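Local coordinates for mRNA-decapping enzyme subunit 1 (Saccharomyces cerevisiae, PDB 1Q67), which acts with DCP2 in the complex that removes the 7-methylguanine cap from mRNA, committing the transcript to 5' to 3' decay, at residues 135-143 and 154-162. Sequence-based numbering, arbitrary orientation.
Sequences KDIYNYGLI and SMGIVPNSV
Three donors meet at the carbonyl oxygen of L142: M155 N at 2.9 Å, a water that also bridges to S154 OG, and, more weakly, the CA-H of S154. The arrangement is a worked example of antiparallel hairpin pairing, with hydrogen-bonded pairs Y140-I157 and L142-M155 alternating with non-hydrogen-bonded G141-G156 and I143-S154. In the tightest bond, I157 N lies 2.7 Å from Y140 O, standing 43° out of the carbonyl plane. Side chains of the hydrogen-bonded pairs share one face, where Y140 CB abuts I157 CB at 3.8 Å and the Y140 ring reaches on to P159 CG. G156 has no side chain, and the Y138 ring occupies that place, its CD2 3.4 Å from G156 CA and 3.6 Å from V158 CG2. Without the ring, as with an alanine in place of Y138, G156 would probably lose its cover and V158 CG2 its aromatic neighbour. Ahead of strand 140-146, N139 ND2 lies 3.3 Å from CD of P159, the N-cap residue of helix 160-169. Strands 140-146 and 152-157 form the edge hairpin of a four-stranded sheet in this PH-like fold, with 64-70 beyond 140-146; helix 208-223 packs against Y140 and I157, and I193 of strand 190-194 touches L142 and M155.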
ATOM      1  N   LYS B 135       0.236 -26.209  22.803  1.00 65.58           N
ATOM      2  CA  LYS B 135       1.470 -25.439  22.932  1.00 65.30           C
ATOM      3  C   LYS B 135       1.674 -24.566  21.693  1.00 64.07           C
ATOM      4  O   LYS B 135       1.984 -25.063  20.607  1.00 63.82           O
ATOM      5  CB  LYS B 135       2.663 -26.381  23.092  1.00 65.88           C
ATOM      6  CG  LYS B 135       3.931 -25.708  23.595  1.00 67.51           C
ATOM      7  CD  LYS B 135       3.839 -25.391  25.081  1.00 68.21           C
ATOM      8  CE  LYS B 135       5.203 -25.001  25.641  1.00 69.55           C
ATOM      9  NZ  LYS B 135       5.193 -24.905  27.130  1.00 70.37           N
ATOM     10  N   ASP B 136       1.495 -23.261  21.865  1.00 61.83           N
ATOM     11  CA  ASP B 136       1.650 -22.310  20.770  1.00 57.94           C
ATOM     12  C   ASP B 136       3.087 -21.789  20.773  1.00 54.32           C
ATOM     13  O   ASP B 136       3.582 -21.317  21.795  1.00 53.06           O
ATOM     14  CB  ASP B 136       0.640 -21.172  20.960  1.00 59.66           C
ATOM     15  CG  ASP B 136       0.612 -20.199  19.795  1.00 60.12           C
ATOM     16  OD1 ASP B 136       0.962 -20.588  18.661  1.00 61.26           O
ATOM     17  OD2 ASP B 136       0.210 -19.041  20.021  1.00 62.04           O
ATOM     18  N   ILE B 137       3.759 -21.892  19.631  1.00 51.67           N
ATOM     19  CA  ILE B 137       5.146 -21.447  19.519  1.00 49.57           C
ATOM     20  C   ILE B 137       5.333 -20.005  19.050  1.00 47.46           C
ATOM     21  O   ILE B 137       6.460 -19.508  19.008  1.00 47.64           O
ATOM     22  CB  ILE B 137       5.944 -22.346  18.557  1.00 50.21           C
ATOM     23  CG1 ILE B 137       5.319 -22.295  17.165  1.00 48.52           C
ATOM     24  CG2 ILE B 137       5.975 -23.775  19.085  1.00 50.54           C
ATOM     25  CD1 ILE B 137       6.127 -23.007  16.107  1.00 51.20           C
ATOM     26  N   TYR B 138       4.247 -19.330  18.691  1.00 44.89           N
ATOM     27  CA  TYR B 138       4.363 -17.951  18.233  1.00 42.21           C
ATOM     28  C   TYR B 138       4.307 -16.955  19.379  1.00 40.16           C
ATOM     29  O   TYR B 138       3.245 -16.440  19.726  1.00 39.51           O
ATOM     30  CB  TYR B 138       3.279 -17.641  17.205  1.00 43.53           C
ATOM     31  CG  TYR B 138       3.323 -18.564  16.012  1.00 46.42           C
ATOM     32  CD1 TYR B 138       2.683 -19.803  16.040  1.00 49.74           C
ATOM     33  CD2 TYR B 138       4.031 -18.217  14.866  1.00 47.19           C
ATOM     34  CE1 TYR B 138       2.747 -20.676  14.945  1.00 51.80           C
ATOM     35  CE2 TYR B 138       4.102 -19.076  13.771  1.00 50.03           C
ATOM     36  CZ  TYR B 138       3.459 -20.302  13.816  1.00 52.37           C
ATOM     37  OH  TYR B 138       3.526 -21.151  12.730  1.00 56.00           O
ATOM     38  N   ASN B 139       5.474 -16.693  19.958  1.00 38.34           N
ATOM     39  CA  ASN B 139       5.621 -15.758  21.072  1.00 36.90           C
ATOM     40  C   ASN B 139       5.299 -14.317  20.675  1.00 36.07           C
ATOM     41  O   ASN B 139       4.873 -13.517  21.505  1.00 34.01           O
ATOM     42  CB  ASN B 139       7.058 -15.808  21.603  1.00 38.31           C
ATOM     43  CG  ASN B 139       7.392 -17.134  22.266  1.00 39.80           C
ATOM     44  OD1 ASN B 139       6.963 -17.410  23.387  1.00 42.49           O
ATOM     45  ND2 ASN B 139       8.149 -17.965  21.570  1.00 41.45           N
ATOM     46  N   TYR B 140       5.526 -13.988  19.408  1.00 35.67           N
ATOM     47  CA  TYR B 140       5.287 -12.635  18.927  1.00 35.19           C
ATOM     48  C   TYR B 140       4.527 -12.672  17.621  1.00 34.54           C
ATOM     49  O   TYR B 140       4.486 -13.696  16.937  1.00 35.84           O
ATOM     50  CB  TYR B 140       6.612 -11.898  18.720  1.00 34.61           C
ATOM     51  CG  TYR B 140       7.619 -12.175  19.807  1.00 33.35           C
ATOM     52  CD1 TYR B 140       8.761 -12.946  19.553  1.00 34.79           C
ATOM     53  CD2 TYR B 140       7.421 -11.697  21.098  1.00 34.01           C
ATOM     54  CE1 TYR B 140       9.677 -13.233  20.564  1.00 32.91           C
ATOM     55  CE2 TYR B 140       8.325 -11.977  22.115  1.00 33.97           C
ATOM     56  CZ  TYR B 140       9.449 -12.744  21.845  1.00 35.38           C
ATOM     57  OH  TYR B 140      10.338 -13.013  22.861  1.00 38.27           O
ATOM     58  N   GLY B 141       3.906 -11.549  17.291  1.00 33.57           N
ATOM     59  CA  GLY B 141       3.150 -11.480  16.063  1.00 30.38           C
ATOM     60  C   GLY B 141       3.351 -10.157  15.367  1.00 30.61           C
ATOM     61  O   GLY B 141       3.703  -9.149  15.978  1.00 30.68           O
ATOM     62  N   LEU B 142       3.145 -10.177  14.062  1.00 31.39           N
ATOM     63  CA  LEU B 142       3.249  -8.976  13.254  1.00 31.88           C
ATOM     64  C   LEU B 142       1.911  -8.882  12.527  1.00 32.25           C
ATOM     65  O   LEU B 142       1.354  -9.894  12.087  1.00 31.06           O
ATOM     66  CB  LEU B 142       4.410  -9.093  12.259  1.00 30.85           C
ATOM     67  CG  LEU B 142       4.554  -8.010  11.185  1.00 34.53           C
ATOM     68  CD1 LEU B 142       6.008  -7.921  10.723  1.00 33.43           C
ATOM     69  CD2 LEU B 142       3.636  -8.339  10.007  1.00 33.01           C
ATOM     70  N   ILE B 143       1.381  -7.671  12.428  1.00 32.67           N
ATOM     71  CA  ILE B 143       0.117  -7.487  11.744  1.00 32.52           C
ATOM     72  C   ILE B 143       0.068  -6.155  11.008  1.00 31.48           C
ATOM     73  O   ILE B 143       0.636  -5.165  11.449  1.00 32.08           O
ATOM     74  CB  ILE B 143      -1.061  -7.586  12.753  1.00 31.89           C
ATOM     75  CG1 ILE B 143      -2.391  -7.622  12.009  1.00 31.57           C
ATOM     76  CG2 ILE B 143      -1.006  -6.428  13.751  1.00 28.45           C
ATOM     77  CD1 ILE B 143      -3.584  -7.852  12.925  1.00 33.36           C
ATOM     78  N   SER B 154      -1.417 -11.153   8.678  1.00 37.54           N
ATOM     79  CA  SER B 154      -0.816 -11.628   9.926  1.00 39.32           C
ATOM     80  C   SER B 154       0.373 -12.542   9.695  1.00 39.43           C
ATOM     81  O   SER B 154       0.365 -13.356   8.776  1.00 40.13           O
ATOM     82  CB  SER B 154      -1.835 -12.398  10.770  1.00 39.64           C
ATOM     83  OG  SER B 154      -2.633 -11.515  11.522  1.00 43.59           O
ATOM     84  N   MET B 155       1.385 -12.404  10.546  1.00 39.89           N
ATOM     85  CA  MET B 155       2.585 -13.236  10.481  1.00 40.24           C
ATOM     86  C   MET B 155       3.076 -13.512  11.901  1.00 38.33           C
ATOM     87  O   MET B 155       3.222 -12.589  12.706  1.00 37.50           O
ATOM     88  CB  MET B 155       3.701 -12.542   9.693  1.00 41.20           C
ATOM     89  CG  MET B 155       4.928 -13.428   9.515  1.00 45.87           C
ATOM     90  SD  MET B 155       6.375 -12.612   8.785  1.00 52.17           S
ATOM     91  CE  MET B 155       5.855 -12.489   7.072  1.00 51.53           C
ATOM     92  N   GLY B 156       3.323 -14.782  12.207  1.00 37.19           N
ATOM     93  CA  GLY B 156       3.806 -15.132  13.534  1.00 35.67           C
ATOM     94  C   GLY B 156       5.318 -15.045  13.610  1.00 34.79           C
ATOM     95  O   GLY B 156       6.003 -15.276  12.617  1.00 34.64           O
ATOM     96  N   ILE B 157       5.853 -14.688  14.771  1.00 35.51           N
ATOM     97  CA  ILE B 157       7.305 -14.601  14.919  1.00 36.07           C
ATOM     98  C   ILE B 157       7.790 -15.583  15.991  1.00 36.91           C
ATOM     99  O   ILE B 157       7.392 -15.492  17.155  1.00 37.94           O
ATOM    100  CB  ILE B 157       7.739 -13.185  15.297  1.00 36.31           C
ATOM    101  CG1 ILE B 157       7.252 -12.190  14.239  1.00 37.48           C
ATOM    102  CG2 ILE B 157       9.252 -13.118  15.400  1.00 36.32           C
ATOM    103  CD1 ILE B 157       7.559 -10.728  14.588  1.00 35.33           C
ATOM    104  N   VAL B 158       8.643 -16.524  15.592  1.00 36.96           N
ATOM    105  CA  VAL B 158       9.169 -17.540  16.517  1.00 36.27           C
ATOM    106  C   VAL B 158      10.673 -17.405  16.701  1.00 34.68           C
ATOM    107  O   VAL B 158      11.418 -17.343  15.733  1.00 35.82           O
ATOM    108  CB  VAL B 158       8.880 -18.967  15.997  1.00 37.53           C
ATOM    109  CG1 VAL B 158       9.393 -20.009  16.994  1.00 36.38           C
ATOM    110  CG2 VAL B 158       7.380 -19.141  15.757  1.00 37.07           C
ATOM    111  N   PRO B 159      11.139 -17.348  17.952  1.00 34.45           N
ATOM    112  CA  PRO B 159      12.580 -17.222  18.212  1.00 34.80           C
ATOM    113  C   PRO B 159      13.382 -18.383  17.610  1.00 35.81           C
ATOM    114  O   PRO B 159      12.905 -19.516  17.568  1.00 34.37           O
ATOM    115  CB  PRO B 159      12.664 -17.220  19.742  1.00 35.78           C
ATOM    116  CG  PRO B 159      11.325 -16.670  20.169  1.00 36.32           C
ATOM    117  CD  PRO B 159      10.362 -17.331  19.207  1.00 34.85           C
ATOM    118  N   ASN B 160      14.597 -18.093  17.148  1.00 37.46           N
ATOM    119  CA  ASN B 160      15.462 -19.118  16.578  1.00 38.60           C
ATOM    120  C   ASN B 160      15.693 -20.276  17.554  1.00 38.27           C
ATOM    121  O   ASN B 160      15.711 -21.437  17.152  1.00 37.70           O
ATOM    122  CB  ASN B 160      16.824 -18.531  16.193  1.00 39.21           C
ATOM    123  CG  ASN B 160      16.722 -17.465  15.127  1.00 42.15           C
ATOM    124  OD1 ASN B 160      15.764 -17.433  14.353  1.00 41.38           O
ATOM    125  ND2 ASN B 160      17.724 -16.588  15.069  1.00 42.49           N
ATOM    126  N   SER B 161      15.877 -19.961  18.832  1.00 38.81           N
ATOM    127  CA  SER B 161      16.126 -21.004  19.825  1.00 39.04           C
ATOM    128  C   SER B 161      14.973 -21.996  19.882  1.00 39.65           C
ATOM    129  O   SER B 161      15.182 -23.186  20.106  1.00 40.70           O
ATOM    130  CB  SER B 161      16.360 -20.396  21.209  1.00 38.75           C
ATOM    131  OG  SER B 161      15.175 -19.834  21.744  1.00 43.49           O
ATOM    132  N   VAL B 162      13.753 -21.513  19.665  1.00 39.72           N
ATOM    133  CA  VAL B 162      12.593 -22.395  19.688  1.00 37.58           C
ATOM    134  C   VAL B 162      12.568 -23.254  18.428  1.00 37.78           C
ATOM    135  O   VAL B 162      12.267 -24.441  18.491  1.00 37.51           O
ATOM    136  CB  VAL B 162      11.283 -21.583  19.832  1.00 39.00           C
ATOM    137  CG1 VAL B 162      10.060 -22.494  19.684  1.00 35.78           C
ATOM    138  CG2 VAL B 162      11.265 -20.905  21.200  1.00 37.95           C
TER
HETATM  139  O   HOH W   1      -0.597 -11.333  13.586  1.00 44.29           O